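Local coordinates for trehalose-6-phosphate phosphatase (Neosartorya fumigata, PDB 5DXL), which belongs to the trehalose-phosphatase family of the HAD clan and is a fragment of the synthase subunit Tps2, at residues 13-18 and 58-63. Sequence-based numbering, arbitrary orientation.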
loop_
_atom_site.group_PDB
_atom_site.type_symbol
_atom_site.label_atom_id
_atom_site.label_comp_id
_atom_site.label_asym_id
_atom_site.label_seq_id
_atom_site.Cartn_x
_atom_site.Cartn_y
_atom_site.Cartn_z
ATOM N N LYS A 13 -7.041 -20.542 12.930
ATOM C CA LYS A 13 -6.143 -21.402 13.692
ATOM C C LYS A 13 -4.771 -20.752 13.895
ATOM O O LYS A 13 -4.233 -20.752 15.007
ATOM C CB LYS A 13 -5.990 -22.759 13.001
ATOM C CG LYS A 13 -5.183 -23.770 13.803
ATOM C CD LYS A 13 -4.975 -25.066 13.022
ATOM C CE LYS A 13 -4.175 -26.065 13.844
ATOM N NZ LYS A 13 -3.759 -27.246 13.047
ATOM N N GLN A 14 -4.203 -20.175 12.842
ATOM C CA GLN A 14 -2.895 -19.554 12.990
ATOM C C GLN A 14 -2.991 -18.248 13.789
ATOM O O GLN A 14 -2.076 -17.907 14.528
ATOM C CB GLN A 14 -2.246 -19.313 11.624
ATOM C CG GLN A 14 -0.791 -18.882 11.694
ATOM C CD GLN A 14 0.092 -19.869 12.471
ATOM O OE1 GLN A 14 -0.210 -21.064 12.556
ATOM N NE2 GLN A 14 1.186 -19.365 13.033
ATOM N N TYR A 15 -4.103 -17.531 13.647
ATOM C CA TYR A 15 -4.346 -16.313 14.434
ATOM C C TYR A 15 -4.298 -16.615 15.927
ATOM O O TYR A 15 -3.626 -15.920 16.692
ATOM C CB TYR A 15 -5.702 -15.701 14.071
ATOM C CG TYR A 15 -6.043 -14.402 14.789
ATOM C CD1 TYR A 15 -5.443 -13.203 14.432
ATOM C CD2 TYR A 15 -6.992 -14.378 15.798
ATOM C CE1 TYR A 15 -5.771 -12.011 15.073
ATOM C CE2 TYR A 15 -7.322 -13.193 16.446
ATOM C CZ TYR A 15 -6.707 -12.014 16.073
ATOM O OH TYR A 15 -7.037 -10.841 16.726
ATOM N N ARG A 16 -5.012 -17.659 16.328
ATOM C CA ARG A 16 -5.050 -18.056 17.745
ATOM C C ARG A 16 -3.684 -18.484 18.274
ATOM O O ARG A 16 -3.335 -18.220 19.423
ATOM C CB ARG A 16 -6.047 -19.189 17.945
ATOM C CG ARG A 16 -7.485 -18.759 17.887
ATOM C CD ARG A 16 -8.397 -19.950 18.181
ATOM N NE ARG A 16 -9.789 -19.539 18.303
ATOM C CZ ARG A 16 -10.818 -20.218 17.813
ATOM N NH1 ARG A 16 -10.620 -21.361 17.163
ATOM N NH2 ARG A 16 -12.049 -19.749 17.970
ATOM N N LYS A 17 -2.915 -19.150 17.428
ATOM C CA LYS A 17 -1.615 -19.687 17.803
ATOM C C LYS A 17 -0.559 -18.584 17.938
ATOM O O LYS A 17 0.344 -18.655 18.775
ATOM C CB LYS A 17 -1.186 -20.723 16.761
ATOM C CG LYS A 17 0.043 -21.539 17.088
ATOM C CD LYS A 17 0.219 -22.624 16.029
ATOM C CE LYS A 17 1.482 -23.432 16.245
ATOM N NZ LYS A 17 1.460 -24.148 17.550
ATOM N N ALA A 18 -0.688 -17.552 17.115
ATOM C CA ALA A 18 0.325 -16.514 17.027
ATOM C C ALA A 18 0.339 -15.579 18.225
ATOM O O ALA A 18 -0.702 -15.091 18.656
ATOM C CB ALA A 18 0.123 -15.703 15.746
ATOM N N PRO A 58 -3.380 -5.753 21.793
ATOM C CA PRO A 58 -1.991 -5.329 21.611
ATOM C C PRO A 58 -1.113 -6.385 20.948
ATOM O O PRO A 58 0.019 -6.073 20.576
ATOM C CB PRO A 58 -1.529 -5.050 23.053
ATOM C CG PRO A 58 -2.334 -5.985 23.856
ATOM C CD PRO A 58 -3.700 -5.988 23.213
ATOM N N ARG A 59 -1.620 -7.604 20.804
ATOM C CA ARG A 59 -0.901 -8.637 20.070
ATOM C C ARG A 59 -0.919 -8.310 18.579
ATOM O O ARG A 59 -0.134 -8.862 17.820
ATOM C CB ARG A 59 -1.518 -10.011 20.307
ATOM C CG ARG A 59 -1.480 -10.471 21.779
ATOM C CD ARG A 59 -2.244 -11.779 21.953
ATOM N NE ARG A 59 -3.675 -11.618 21.705
ATOM C CZ ARG A 59 -4.572 -12.603 21.723
ATOM N NH1 ARG A 59 -4.193 -13.854 21.988
ATOM N NH2 ARG A 59 -5.851 -12.333 21.494
ATOM N N ASN A 60 -1.826 -7.419 18.184
ATOM C CA ASN A 60 -1.979 -7.066 16.768
ATOM C C ASN A 60 -1.294 -5.749 16.435
ATOM O O ASN A 60 -1.384 -4.780 17.182
ATOM C CB ASN A 60 -3.463 -6.960 16.383
ATOM C CG ASN A 60 -4.220 -8.266 16.588
ATOM O OD1 ASN A 60 -3.636 -9.345 16.545
ATOM N ND2 ASN A 60 -5.523 -8.169 16.790
ATOM N N ALA A 61 -0.611 -5.713 15.299
ATOM C CA ALA A 61 -0.149 -4.457 14.733
ATOM C C ALA A 61 -0.967 -4.258 13.467
ATOM O O ALA A 61 -0.861 -5.055 12.531
ATOM C CB ALA A 61 1.357 -4.494 14.421
ATOM N N VAL A 62 -1.794 -3.220 13.449
ATOM C CA VAL A 62 -2.760 -3.049 12.368
ATOM C C VAL A 62 -2.422 -1.808 11.557
ATOM O O VAL A 62 -2.393 -0.692 12.093
ATOM C CB VAL A 62 -4.206 -2.945 12.920
ATOM C CG1 VAL A 62 -5.203 -2.824 11.779
ATOM C CG2 VAL A 62 -4.542 -4.166 13.786
ATOM N N TRP A 63 -2.161 -2.018 10.269
ATOM C CA TRP A 63 -1.758 -0.945 9.364
ATOM C C TRP A 63 -2.759 -0.726 8.245
ATOM O O TRP A 63 -3.224 -1.689 7.619
ATOM C CB TRP A 63 -0.387 -1.249 8.748
ATOM C CG TRP A 63 0.723 -0.979 9.711
ATOM C CD1 TRP A 63 1.217 -1.828 10.652
ATOM C CD2 TRP A 63 1.445 0.246 9.848
ATOM N NE1 TRP A 63 2.226 -1.207 11.367
ATOM C CE2 TRP A 63 2.380 0.069 10.887
ATOM C CE3 TRP A 63 1.398 1.475 9.182
ATOM C CZ2 TRP A 63 3.264 1.076 11.271
ATOM C CZ3 TRP A 63 2.276 2.476 9.571
ATOM C CH2 TRP A 63 3.194 2.266 10.606
#
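Tyr15, near the end of helix 8-17, reaches across to Asn60, the first residue of strand 60-65, and the two polar ends meet in a buried hydrogen bond. Asn60 ND2 donates to Tyr15 OH over 3.1 Å, and the bond is nearly straight, with an N-H...O angle of 166°. The phenolic oxygen lies close to the amide plane of Asn60, where the N-H bonds point. The two side chains cross at about a right angle, while ring and amide planes are turned 39° apart. Asn60 OD1 lies 3.7 Å from Tyr15 CE1, obliquely to the ring. Tyrosine suits the helix position because its ring and hydroxyl reach from the helix to the strand: with CG anti to the backbone N (chi1 -178°), the hydroxyl is carried well out. Asparagine suits the strand start because its short amide has two N-H groups and one carbonyl oxygen: ND2 also bonds to Leu54 O in helix 45-56, and OD1 accepts from Arg21 NH1. Arg21 further makes a cation-pi contact with the Tyr15 ring, which meets Phe211 edge-to-face. Helix 8-17 is thus joined to the start of strand 60-65, which runs parallel to its neighbours 21-25 and 84-87 in the Rossmann-like HAD core. With both amide atoms engaged, the flip state of Asn60 is well defined, and the nearby guanidinium would probably polarise its carbonyl and make its N-H a stronger donor to the tyrosine.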